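Peroxisomal catalase A (Saccharomyces cerevisiae, PDB 1A4E) catalyses the breakdown of hydrogen peroxide to water and oxygen with a heme cofactor, probably protecting cells from peroxide made by peroxisomal oxidases. Local coordinates at residues Glu67-Ile72 / Val296-Leu301; Ala104-Asp109 / Thr234-Ser239; Ile219-Gly224 / Pro258-Tyr263; Asp247-Ile252 / Asn302-Asn307. All blocks are in the same frame, centred on the assembly; numbering follows the deposited sequence.

Contact 1: residues Glu67-Ile72 / Val296-Leu301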
loop_
_atom_site.group_PDB
_atom_site.type_symbol
_atom_site.label_atom_id
_atom_site.label_comp_id
_atom_site.label_asym_id
_atom_site.label_seq_id
_atom_site.Cartn_x
_atom_site.Cartn_y
_atom_site.Cartn_z
ATOM N N GLU B 67 -10.739 32.904 17.368
ATOM C CA GLU B 67 -10.489 34.324 17.567
ATOM C C GLU B 67 -9.994 34.535 18.992
ATOM O O GLU B 67 -10.600 34.024 19.926
ATOM C CB GLU B 67 -11.767 35.120 17.361
ATOM C CG GLU B 67 -11.499 36.622 17.303
ATOM C CD GLU B 67 -12.741 37.484 17.135
ATOM O OE1 GLU B 67 -13.465 37.312 16.156
ATOM O OE2 GLU B 67 -12.983 38.334 17.988
ATOM N N VAL B 68 -8.891 35.261 19.193
ATOM C CA VAL B 68 -8.397 35.580 20.530
ATOM C C VAL B 68 -9.283 36.683 21.100
ATOM O O VAL B 68 -9.549 37.679 20.426
ATOM C CB VAL B 68 -6.939 36.087 20.479
ATOM C CG1 VAL B 68 -6.440 36.395 21.882
ATOM C CG2 VAL B 68 -6.054 35.034 19.843
ATOM N N THR B 69 -9.803 36.519 22.317
ATOM C CA THR B 69 -10.612 37.571 22.924
ATOM C C THR B 69 -9.988 38.087 24.214
ATOM O O THR B 69 -10.348 39.159 24.698
ATOM C CB THR B 69 -12.056 37.058 23.193
ATOM O OG1 THR B 69 -11.996 35.917 24.036
ATOM C CG2 THR B 69 -12.759 36.718 21.889
ATOM N N ASP B 70 -9.039 37.350 24.798
ATOM C CA ASP B 70 -8.382 37.768 26.024
ATOM C C ASP B 70 -6.893 37.496 25.971
ATOM O O ASP B 70 -6.419 36.561 25.321
ATOM C CB ASP B 70 -8.934 37.032 27.235
ATOM C CG ASP B 70 -10.422 37.230 27.457
ATOM O OD1 ASP B 70 -11.187 36.520 26.816
ATOM O OD2 ASP B 70 -10.812 38.079 28.260
ATOM N N ASP B 71 -6.147 38.331 26.692
ATOM C CA ASP B 71 -4.710 38.198 26.740
ATOM C C ASP B 71 -4.263 37.032 27.608
ATOM O O ASP B 71 -4.667 36.926 28.766
ATOM C CB ASP B 71 -4.094 39.486 27.270
ATOM C CG ASP B 71 -2.575 39.464 27.207
ATOM O OD1 ASP B 71 -2.046 39.184 26.140
ATOM O OD2 ASP B 71 -1.922 39.707 28.217
ATOM N N ILE B 72 -3.494 36.118 27.000
ATOM C CA ILE B 72 -2.835 35.039 27.715
ATOM C C ILE B 72 -1.378 34.989 27.272
ATOM O O ILE B 72 -0.733 33.948 27.402
ATOM C CB ILE B 72 -3.444 33.604 27.473
ATOM C CG1 ILE B 72 -3.503 33.232 25.997
ATOM C CG2 ILE B 72 -4.816 33.562 28.149
ATOM C CD1 ILE B 72 -3.576 31.696 25.848
ATOM N N VAL B 296 -9.683 32.502 27.049
ATOM C CA VAL B 296 -8.717 32.670 25.978
ATOM C C VAL B 296 -9.356 33.232 24.714
ATOM O O VAL B 296 -8.917 34.272 24.220
ATOM C CB VAL B 296 -8.047 31.324 25.645
ATOM C CG1 VAL B 296 -6.948 31.550 24.605
ATOM C CG2 VAL B 296 -7.444 30.707 26.893
ATOM N N GLY B 297 -10.375 32.561 24.164
ATOM C CA GLY B 297 -10.979 33.019 22.925
ATOM C C GLY B 297 -12.176 32.211 22.471
ATOM O O GLY B 297 -12.845 31.592 23.287
ATOM N N LYS B 298 -12.461 32.197 21.162
ATOM C CA LYS B 298 -13.640 31.527 20.612
ATOM C C LYS B 298 -13.331 30.634 19.426
ATOM O O LYS B 298 -12.428 30.930 18.647
ATOM C CB LYS B 298 -14.691 32.486 20.063
ATOM C CG LYS B 298 -15.045 33.706 20.875
ATOM C CD LYS B 298 -16.559 33.876 20.989
ATOM C CE LYS B 298 -17.180 32.755 21.826
ATOM N NZ LYS B 298 -18.417 33.199 22.439
ATOM N N ILE B 299 -14.093 29.552 19.262
ATOM C CA ILE B 299 -14.038 28.758 18.048
ATOM C C ILE B 299 -15.436 28.878 17.444
ATOM O O ILE B 299 -16.424 28.543 18.094
ATOM C CB ILE B 299 -13.692 27.281 18.375
ATOM C CG1 ILE B 299 -12.231 27.200 18.825
ATOM C CG2 ILE B 299 -13.950 26.388 17.152
ATOM C CD1 ILE B 299 -11.780 25.801 19.283
ATOM N N VAL B 300 -15.557 29.418 16.224
ATOM C CA VAL B 300 -16.826 29.489 15.506
ATOM C C VAL B 300 -16.693 28.576 14.286
ATOM O O VAL B 300 -15.682 28.622 13.587
ATOM C CB VAL B 300 -17.133 30.936 15.024
ATOM C CG1 VAL B 300 -18.509 30.985 14.364
ATOM C CG2 VAL B 300 -17.102 31.895 16.192
ATOM N N LEU B 301 -17.661 27.697 14.029
ATOM C CA LEU B 301 -17.634 26.882 12.825
ATOM C C LEU B 301 -18.707 27.441 11.900
ATOM O O LEU B 301 -19.904 27.391 12.180
ATOM C CB LEU B 301 -17.912 25.421 13.171
ATOM C CG LEU B 301 -16.919 24.701 14.083
ATOM C CD1 LEU B 301 -17.394 23.282 14.268
ATOM C CD2 LEU B 301 -15.518 24.699 13.488
#
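Glu67 and Lys298 pair where strand 59-68 ends against strand 294-303, two antiparallel neighbours in the beta-barrel of the catalase fold. Glu67 N reaches Lys298 O at 2.9 Å and Lys298 N returns to Glu67 O at 2.9 Å. Beyond Val68, a non-hydrogen-bonded partner of Gly297, the chain leaves the strand and Val296 O takes two donors. Thr69 N arrives on a lone pair, 3.1 Å from Val296 O, whereas Asp70 N, equally 3.1 Å from Val296 O, stands 41° above the carbonyl plane. Val296 and Gly297 both face Val262 on the next strand, a classic beta bulge. With OG1 set between its backbone N and carbonyl carbon (chi1 58°), Thr69 brings that oxygen 3.3 Å from Gly297 CA, and the hydroxyl donates a hydrogen bond to Asp70 OD1, which also forms a salt bridge with Arg295. Thr69 CG2 lies 3.9 Å from Lys298 CG. Replacing Thr69 with alanine would remove both branches and probably leave Asp70 OD1 one donor short, with a gap beside Lys298 CG. Ile72 crosses Val296 at about a right angle, Ile72 CD1 resting 3.6 Å from Val296 CG1, and Phe81 packs on both side chains.

Contact 2: residues Ala104-Asp109 / Thr234-Ser239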
loop_
_atom_site.group_PDB
_atom_site.type_symbol
_atom_site.label_atom_id
_atom_site.label_comp_id
_atom_site.label_asym_id
_atom_site.label_seq_id
_atom_site.Cartn_x
_atom_site.Cartn_y
_atom_site.Cartn_z
ATOM N N ALA B 104 -24.018 4.457 13.498
ATOM C CA ALA B 104 -24.880 5.580 13.828
ATOM C C ALA B 104 -24.276 6.683 14.664
ATOM O O ALA B 104 -23.355 6.489 15.448
ATOM C CB ALA B 104 -26.102 5.101 14.571
ATOM N N ASP B 105 -24.835 7.872 14.484
ATOM C CA ASP B 105 -24.415 9.048 15.221
ATOM C C ASP B 105 -24.790 9.096 16.683
ATOM O O ASP B 105 -24.008 9.562 17.514
ATOM C CB ASP B 105 -24.982 10.296 14.566
ATOM C CG ASP B 105 -24.172 10.809 13.394
ATOM O OD1 ASP B 105 -23.034 10.389 13.207
ATOM O OD2 ASP B 105 -24.677 11.657 12.673
ATOM N N THR B 106 -26.006 8.636 16.989
ATOM C CA THR B 106 -26.521 8.708 18.345
ATOM C C THR B 106 -26.400 7.392 19.108
ATOM O O THR B 106 -27.386 6.734 19.440
ATOM C CB THR B 106 -28.008 9.213 18.286
ATOM O OG1 THR B 106 -28.755 8.297 17.498
ATOM C CG2 THR B 106 -28.119 10.619 17.704
ATOM N N VAL B 107 -25.150 6.967 19.321
ATOM C CA VAL B 107 -24.849 5.802 20.153
ATOM C C VAL B 107 -24.163 6.296 21.426
ATOM O O VAL B 107 -23.802 7.469 21.523
ATOM C CB VAL B 107 -23.884 4.773 19.472
ATOM C CG1 VAL B 107 -24.597 4.147 18.289
ATOM C CG2 VAL B 107 -22.569 5.439 19.066
ATOM N N ARG B 108 -23.977 5.447 22.435
ATOM C CA ARG B 108 -23.242 5.853 23.618
ATOM C C ARG B 108 -21.772 5.648 23.311
ATOM O O ARG B 108 -21.344 4.585 22.869
ATOM C CB ARG B 108 -23.675 5.009 24.815
ATOM C CG ARG B 108 -22.746 5.080 26.022
ATOM C CD ARG B 108 -23.444 4.556 27.261
ATOM N NE ARG B 108 -24.216 5.661 27.797
ATOM C CZ ARG B 108 -25.535 5.638 27.912
ATOM N NH1 ARG B 108 -26.265 4.596 27.556
ATOM N NH2 ARG B 108 -26.132 6.722 28.350
ATOM N N ASP B 109 -21.028 6.725 23.527
ATOM C CA ASP B 109 -19.588 6.765 23.317
ATOM C C ASP B 109 -19.071 8.109 23.798
ATOM O O ASP B 109 -19.860 9.039 23.965
ATOM C CB ASP B 109 -19.217 6.637 21.831
ATOM C CG ASP B 109 -18.513 5.352 21.418
ATOM O OD1 ASP B 109 -18.118 4.546 22.260
ATOM O OD2 ASP B 109 -18.354 5.163 20.218
ATOM N N THR B 234 -31.381 5.441 20.748
ATOM C CA THR B 234 -31.571 4.171 20.055
ATOM C C THR B 234 -32.619 4.322 18.949
ATOM O O THR B 234 -32.435 3.747 17.875
ATOM C CB THR B 234 -31.991 3.101 21.099
ATOM O OG1 THR B 234 -30.870 2.968 21.960
ATOM C CG2 THR B 234 -32.334 1.741 20.525
ATOM N N LYS B 235 -33.701 5.099 19.158
ATOM C CA LYS B 235 -34.711 5.332 18.127
ATOM C C LYS B 235 -34.180 6.129 16.947
ATOM O O LYS B 235 -34.467 5.793 15.796
ATOM C CB LYS B 235 -35.906 6.079 18.698
ATOM C CG LYS B 235 -36.808 5.140 19.462
ATOM C CD LYS B 235 -37.858 5.935 20.220
ATOM C CE LYS B 235 -38.861 5.004 20.897
ATOM N NZ LYS B 235 -39.774 5.775 21.721
ATOM N N ILE B 236 -33.385 7.172 17.225
ATOM C CA ILE B 236 -32.779 7.975 16.173
ATOM C C ILE B 236 -31.678 7.172 15.469
ATOM O O ILE B 236 -31.468 7.358 14.274
ATOM C CB ILE B 236 -32.221 9.289 16.792
ATOM C CG1 ILE B 236 -33.365 10.138 17.333
ATOM C CG2 ILE B 236 -31.498 10.099 15.738
ATOM C CD1 ILE B 236 -32.916 11.419 18.073
ATOM N N ALA B 237 -30.990 6.233 16.130
ATOM C CA ALA B 237 -29.964 5.426 15.477
ATOM C C ALA B 237 -30.499 4.535 14.350
ATOM O O ALA B 237 -29.759 4.174 13.426
ATOM C CB ALA B 237 -29.289 4.553 16.515
ATOM N N GLY B 238 -31.794 4.189 14.403
ATOM C CA GLY B 238 -32.424 3.389 13.365
ATOM C C GLY B 238 -33.088 4.251 12.304
ATOM O O GLY B 238 -32.997 3.989 11.106
ATOM N N SER B 239 -33.756 5.300 12.776
ATOM C CA SER B 239 -34.488 6.249 11.951
ATOM C C SER B 239 -33.620 7.163 11.080
ATOM O O SER B 239 -33.926 7.449 9.922
ATOM C CB SER B 239 -35.353 7.043 12.921
ATOM O OG SER B 239 -36.016 8.142 12.330
#
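Ala104 and Thr106, from the loop between strands 87-95 and 112-119, meet Ile236 and Ala237 near the C-terminal end of helix 230-239. The apolar part consists of two methyl contacts. Ala104 CB sits 3.8 Å from Ala237 CB, at the point where the two backbones come nearest, their CA atoms being 5.3 Å apart. Two residues further along the loop, Thr106 CG2 meets Ile236 CG2 at 3.9 Å, the two side chains crossing at about a right angle, and Tyr243 of the following helix packs on both.

The polar part turns on Thr106 OG1. A chi1 of 59° places this oxygen between the backbone N and the carbonyl carbon of Thr106 and carries it onto the helix surface, 3.7 Å from Ile236 CB. Although OG1 of Thr106 comes within 3.3 Å of Ala237 N, the angle is too poor for a hydrogen bond. The hydroxyl bonds instead to Ala233 O, a turn earlier in the same helix. Asp105, between the two touching residues, is anchored separately, its carboxylate reaching His58 and Gln245 N.

At the subunit boundary, Thr234 packs on Ser239 of the second subunit. With 194 Å² buried and no hydrogen bond between the two segments, the loop is held to this helix by methyl packing and by one threonine hydroxyl bonded to a carbonyl of the preceding turn.

Contact 3: residues Ile219-Gly224 / Pro258-Tyr263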
loop_
_atom_site.group_PDB
_atom_site.type_symbol
_atom_site.label_atom_id
_atom_site.label_comp_id
_atom_site.label_asym_id
_atom_site.label_seq_id
_atom_site.Cartn_x
_atom_site.Cartn_y
_atom_site.Cartn_z
ATOM N N ILE B 219 -13.152 23.663 26.217
ATOM C CA ILE B 219 -13.815 24.285 25.083
ATOM C C ILE B 219 -15.304 24.113 25.375
ATOM O O ILE B 219 -15.909 23.068 25.146
ATOM C CB ILE B 219 -13.360 23.569 23.774
ATOM C CG1 ILE B 219 -11.839 23.631 23.609
ATOM C CG2 ILE B 219 -13.998 24.269 22.586
ATOM C CD1 ILE B 219 -11.300 23.068 22.282
ATOM N N LYS B 220 -15.893 25.169 25.928
ATOM C CA LYS B 220 -17.273 25.153 26.385
ATOM C C LYS B 220 -18.290 25.600 25.353
ATOM O O LYS B 220 -18.181 26.697 24.813
ATOM C CB LYS B 220 -17.408 26.046 27.615
ATOM C CG LYS B 220 -16.493 25.729 28.789
ATOM C CD LYS B 220 -16.821 24.377 29.371
ATOM C CE LYS B 220 -16.661 24.383 30.877
ATOM N NZ LYS B 220 -17.515 25.392 31.486
ATOM N N THR B 221 -19.320 24.796 25.083
ATOM C CA THR B 221 -20.334 25.174 24.111
ATOM C C THR B 221 -21.203 26.362 24.506
ATOM O O THR B 221 -21.777 26.430 25.594
ATOM C CB THR B 221 -21.215 23.937 23.801
ATOM O OG1 THR B 221 -22.231 24.425 22.940
ATOM C CG2 THR B 221 -21.827 23.257 25.014
ATOM N N ASP B 222 -21.277 27.322 23.585
ATOM C CA ASP B 222 -22.128 28.485 23.771
ATOM C C ASP B 222 -23.589 28.176 23.500
ATOM O O ASP B 222 -24.456 28.988 23.811
ATOM C CB ASP B 222 -21.678 29.615 22.857
ATOM C CG ASP B 222 -20.245 30.083 23.088
ATOM O OD1 ASP B 222 -19.671 29.851 24.150
ATOM O OD2 ASP B 222 -19.692 30.680 22.174
ATOM N N GLN B 223 -23.874 27.002 22.928
ATOM C CA GLN B 223 -25.234 26.552 22.687
ATOM C C GLN B 223 -25.800 25.854 23.916
ATOM O O GLN B 223 -27.010 25.667 24.027
ATOM C CB GLN B 223 -25.281 25.577 21.510
ATOM C CG GLN B 223 -24.959 26.156 20.131
ATOM C CD GLN B 223 -23.525 26.625 19.945
ATOM O OE1 GLN B 223 -23.248 27.797 19.710
ATOM N NE2 GLN B 223 -22.567 25.714 20.065
ATOM N N GLY B 224 -24.944 25.458 24.862
ATOM C CA GLY B 224 -25.373 24.777 26.071
ATOM C C GLY B 224 -25.389 23.263 25.911
ATOM O O GLY B 224 -25.575 22.743 24.808
ATOM N N PRO B 258 -22.351 27.339 15.113
ATOM C CA PRO B 258 -22.030 26.943 16.480
ATOM C C PRO B 258 -20.737 27.558 16.983
ATOM O O PRO B 258 -19.757 27.659 16.242
ATOM C CB PRO B 258 -22.002 25.436 16.415
ATOM C CG PRO B 258 -21.506 25.157 15.020
ATOM C CD PRO B 258 -22.268 26.197 14.209
ATOM N N SER B 259 -20.733 28.026 18.224
ATOM C CA SER B 259 -19.503 28.538 18.794
ATOM C C SER B 259 -19.241 27.954 20.171
ATOM O O SER B 259 -20.115 27.419 20.850
ATOM C CB SER B 259 -19.555 30.066 18.863
ATOM O OG SER B 259 -20.699 30.520 19.565
ATOM N N TRP B 260 -17.969 28.000 20.535
ATOM C CA TRP B 260 -17.482 27.484 21.795
ATOM C C TRP B 260 -16.553 28.538 22.377
ATOM O O TRP B 260 -15.886 29.263 21.636
ATOM C CB TRP B 260 -16.692 26.191 21.580
ATOM C CG TRP B 260 -17.494 24.953 21.183
ATOM C CD1 TRP B 260 -17.824 24.016 22.126
ATOM C CD2 TRP B 260 -17.978 24.630 19.933
ATOM N NE1 TRP B 260 -18.527 23.105 21.500
ATOM C CE2 TRP B 260 -18.643 23.423 20.204
ATOM C CE3 TRP B 260 -17.971 25.149 18.636
ATOM C CZ2 TRP B 260 -19.308 22.723 19.201
ATOM C CZ3 TRP B 260 -18.633 24.446 17.629
ATOM C CH2 TRP B 260 -19.297 23.248 17.910
ATOM N N THR B 261 -16.528 28.696 23.702
ATOM C CA THR B 261 -15.588 29.599 24.348
ATOM C C THR B 261 -14.470 28.728 24.914
ATOM O O THR B 261 -14.718 27.713 25.557
ATOM C CB THR B 261 -16.288 30.376 25.472
ATOM O OG1 THR B 261 -17.364 31.078 24.876
ATOM C CG2 THR B 261 -15.388 31.385 26.143
ATOM N N VAL B 262 -13.223 29.111 24.643
ATOM C CA VAL B 262 -12.050 28.388 25.094
ATOM C C VAL B 262 -11.511 28.992 26.388
ATOM O O VAL B 262 -11.302 30.198 26.501
ATOM C CB VAL B 262 -10.977 28.435 23.974
ATOM C CG1 VAL B 262 -9.755 27.626 24.376
ATOM C CG2 VAL B 262 -11.546 27.862 22.692
ATOM N N TYR B 263 -11.269 28.142 27.380
ATOM C CA TYR B 263 -10.726 28.530 28.674
ATOM C C TYR B 263 -9.563 27.618 29.008
ATOM O O TYR B 263 -9.430 26.548 28.419
ATOM C CB TYR B 263 -11.702 28.357 29.833
ATOM C CG TYR B 263 -13.010 29.115 29.740
ATOM C CD1 TYR B 263 -14.118 28.519 29.125
ATOM C CD2 TYR B 263 -13.107 30.397 30.282
ATOM C CE1 TYR B 263 -15.324 29.214 29.045
ATOM C CE2 TYR B 263 -14.312 31.097 30.203
ATOM C CZ TYR B 263 -15.409 30.499 29.579
ATOM O OH TYR B 263 -16.589 31.199 29.480
#
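Strand segments 219-221 and 259-263 run antiparallel at 146°, their axes approaching to 4.4 Å, with Lys220 and Thr261 as the hydrogen-bonded pair: Lys220 N to Thr261 O and Thr261 N to Lys220 O are both 2.8 Å. They are adjacent strands of the catalase beta-barrel. Where strand 212-221 ends, Thr221 OG1 accepts from Gln223 N in an ST turn, and polar side chains take over the pairing. The Asp222 carboxylate spans two hydroxyls: OD1 uses its syn lone pair for Thr261 OG1 at 2.7 Å, while OD2 is met on its anti side by Ser259 OG at 2.8 Å and also forms a salt bridge with Lys298. An alanine in place of Asp222 would take away both oxygens, which is likely to leave Lys298 without its counter-charge and the two hydroxyls free to turn. On the face holding Ile219, Thr221 and Trp260, Ile219 CG2 lies 3.5 Å from Trp260 CB. Bent at chi2 (67°), the Gln223 chain presents its amide to the backbone of Ser259, and Ser259 N donates almost straight (173°) to Gln223 OE1 at 2.9 Å. Gln223 NE2 returns a bond to Ser259 O at 3.1 Å, reaching that oxygen from the opposite face of its carbonyl plane to Asp222 N.

Contact 4: residues Asp247-Ile252 / Asn302-Asn307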
loop_
_atom_site.group_PDB
_atom_site.type_symbol
_atom_site.label_atom_id
_atom_site.label_comp_id
_atom_site.label_asym_id
_atom_site.label_seq_id
_atom_site.Cartn_x
_atom_site.Cartn_y
_atom_site.Cartn_z
ATOM N N ASP B 247 -27.417 17.599 11.429
ATOM C CA ASP B 247 -27.583 18.737 12.309
ATOM C C ASP B 247 -26.492 19.790 12.104
ATOM O O ASP B 247 -26.792 20.980 11.982
ATOM C CB ASP B 247 -27.584 18.241 13.756
ATOM C CG ASP B 247 -27.637 19.385 14.761
ATOM O OD1 ASP B 247 -28.713 19.920 15.022
ATOM O OD2 ASP B 247 -26.584 19.765 15.257
ATOM N N LEU B 248 -25.225 19.348 12.068
ATOM C CA LEU B 248 -24.104 20.244 11.884
ATOM C C LEU B 248 -24.137 20.902 10.517
ATOM O O LEU B 248 -23.970 22.123 10.428
ATOM C CB LEU B 248 -22.799 19.474 12.057
ATOM C CG LEU B 248 -21.489 20.255 11.951
ATOM C CD1 LEU B 248 -21.416 21.362 12.997
ATOM C CD2 LEU B 248 -20.345 19.286 12.139
ATOM N N PHE B 249 -24.407 20.103 9.470
ATOM C CA PHE B 249 -24.445 20.613 8.101
ATOM C C PHE B 249 -25.523 21.673 7.931
ATOM O O PHE B 249 -25.240 22.754 7.421
ATOM C CB PHE B 249 -24.723 19.484 7.089
ATOM C CG PHE B 249 -24.473 19.953 5.660
ATOM C CD1 PHE B 249 -23.176 19.881 5.138
ATOM C CD2 PHE B 249 -25.513 20.499 4.893
ATOM C CE1 PHE B 249 -22.917 20.363 3.855
ATOM C CE2 PHE B 249 -25.244 20.979 3.613
ATOM C CZ PHE B 249 -23.947 20.914 3.096
ATOM N N GLU B 250 -26.756 21.374 8.355
ATOM C CA GLU B 250 -27.852 22.318 8.236
ATOM C C GLU B 250 -27.711 23.549 9.112
ATOM O O GLU B 250 -28.104 24.626 8.673
ATOM C CB GLU B 250 -29.163 21.632 8.562
ATOM C CG GLU B 250 -29.583 20.729 7.413
ATOM C CD GLU B 250 -30.818 19.874 7.662
ATOM O OE1 GLU B 250 -31.377 19.906 8.762
ATOM O OE2 GLU B 250 -31.213 19.151 6.748
ATOM N N ALA B 251 -27.137 23.445 10.321
ATOM C CA ALA B 251 -26.943 24.610 11.171
ATOM C C ALA B 251 -26.058 25.644 10.484
ATOM O O ALA B 251 -26.423 26.816 10.397
ATOM C CB ALA B 251 -26.289 24.194 12.478
ATOM N N ILE B 252 -24.936 25.190 9.909
ATOM C CA ILE B 252 -24.017 26.066 9.189
ATOM C C ILE B 252 -24.627 26.558 7.874
ATOM O O ILE B 252 -24.464 27.718 7.497
ATOM C CB ILE B 252 -22.691 25.281 8.968
ATOM C CG1 ILE B 252 -22.026 25.047 10.321
ATOM C CG2 ILE B 252 -21.731 26.060 8.069
ATOM C CD1 ILE B 252 -20.814 24.108 10.304
ATOM N N ASN B 302 -18.257 28.006 10.779
ATOM C CA ASN B 302 -19.144 28.720 9.879
ATOM C C ASN B 302 -19.092 28.315 8.411
ATOM O O ASN B 302 -19.644 29.019 7.559
ATOM C CB ASN B 302 -18.838 30.212 10.011
ATOM C CG ASN B 302 -17.442 30.633 9.562
ATOM O OD1 ASN B 302 -16.561 29.834 9.235
ATOM N ND2 ASN B 302 -17.227 31.945 9.545
ATOM N N GLU B 303 -18.444 27.189 8.096
ATOM C CA GLU B 303 -18.288 26.757 6.719
ATOM C C GLU B 303 -18.296 25.244 6.583
ATOM O O GLU B 303 -17.534 24.526 7.224
ATOM C CB GLU B 303 -16.981 27.303 6.170
ATOM C CG GLU B 303 -16.829 27.164 4.667
ATOM C CD GLU B 303 -15.420 27.443 4.156
ATOM O OE1 GLU B 303 -14.819 28.446 4.536
ATOM O OE2 GLU B 303 -14.918 26.637 3.373
ATOM N N ASN B 304 -19.206 24.749 5.749
ATOM C CA ASN B 304 -19.264 23.335 5.437
ATOM C C ASN B 304 -18.196 22.924 4.424
ATOM O O ASN B 304 -17.835 23.719 3.551
ATOM C CB ASN B 304 -20.637 23.013 4.892
ATOM C CG ASN B 304 -21.678 22.872 5.984
ATOM O OD1 ASN B 304 -21.439 22.291 7.043
ATOM N ND2 ASN B 304 -22.880 23.385 5.735
ATOM N N PRO B 305 -17.631 21.710 4.491
ATOM C CA PRO B 305 -16.755 21.149 3.462
ATOM C C PRO B 305 -17.463 21.049 2.117
ATOM O O PRO B 305 -18.686 20.891 2.072
ATOM C CB PRO B 305 -16.343 19.790 4.010
ATOM C CG PRO B 305 -16.456 19.980 5.505
ATOM C CD PRO B 305 -17.749 20.779 5.610
ATOM N N LEU B 306 -16.711 21.205 1.022
ATOM C CA LEU B 306 -17.259 20.990 -0.312
ATOM C C LEU B 306 -17.301 19.504 -0.637
ATOM O O LEU B 306 -18.220 19.013 -1.290
ATOM C CB LEU B 306 -16.416 21.697 -1.352
ATOM C CG LEU B 306 -16.436 23.215 -1.316
ATOM C CD1 LEU B 306 -15.422 23.744 -2.301
ATOM C CD2 LEU B 306 -17.830 23.725 -1.646
ATOM N N ASN B 307 -16.321 18.753 -0.137
ATOM C CA ASN B 307 -16.250 17.332 -0.405
ATOM C C ASN B 307 -15.807 16.645 0.870
ATOM O O ASN B 307 -14.709 16.862 1.383
ATOM C CB ASN B 307 -15.255 17.088 -1.551
ATOM C CG ASN B 307 -15.286 15.667 -2.069
ATOM O OD1 ASN B 307 -16.064 15.280 -2.941
ATOM N ND2 ASN B 307 -14.413 14.857 -1.493
#
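Asn304 lays its side-chain amide flat on the ring of Phe249, the two planes only 6° apart, in an amide-aromatic stack. Asn304 ND2 stands 3.4 Å above the ring plane, over its centre, while Asn304 CG lies 3.5 Å from both CD1 and CE1 of Phe249. Phe249 chi1 (-168°) swings the ring away from its own N toward the loop, and Asn304 chi1 (-79°), with CG opposite the carbonyl carbon, lays the amide over it. The same ND2 donates a nearly straight hydrogen bond of 3.0 Å to Phe249 O, almost in the amide plane of Asn304. Stack and bond therefore fix both the tilt and the rotation of the amide on one residue of the helix. A turn onward, Ile252 points CG2 at the backbone, 3.5 Å from Asn302 C and 3.5 Å from Glu303 N, and its CD1 comes to 3.8 Å from Asn304 OD1. Asn302 and Glu303 form a classic beta bulge facing Phe63. Thr155 of the second subunit packs against Phe249. The contact thus seats helix 243-253 on the end of strand 294-303: Ile252 extends to Ala62 of strand 59-68, and Pro305 leans on helix 308-313.

How the contacts relate
From the N terminus, residues 67-72 open the longest loop, which contact 1 closes at 296-301; contacts 2 and 3 fall wholly within it. Contact 2 ties the loop at 104-109 to helix 230-239, and contact 3 crosses it, starting at 219-224 and closing at 258-263. Contact 4 begins at 247-252, after contact 2 has closed, and ends at 302-307, crossing both contact 3 and contact 1. Contacts 1 and 3 touch directly on the adjoining barrel strands 294-303 and 259-267. Strand 294-303 serves contacts 1 and 4, so barrel and helix 243-253 are tied together, while contact 2 stands apart, about 7 Å from contact 4 at the nearest atoms.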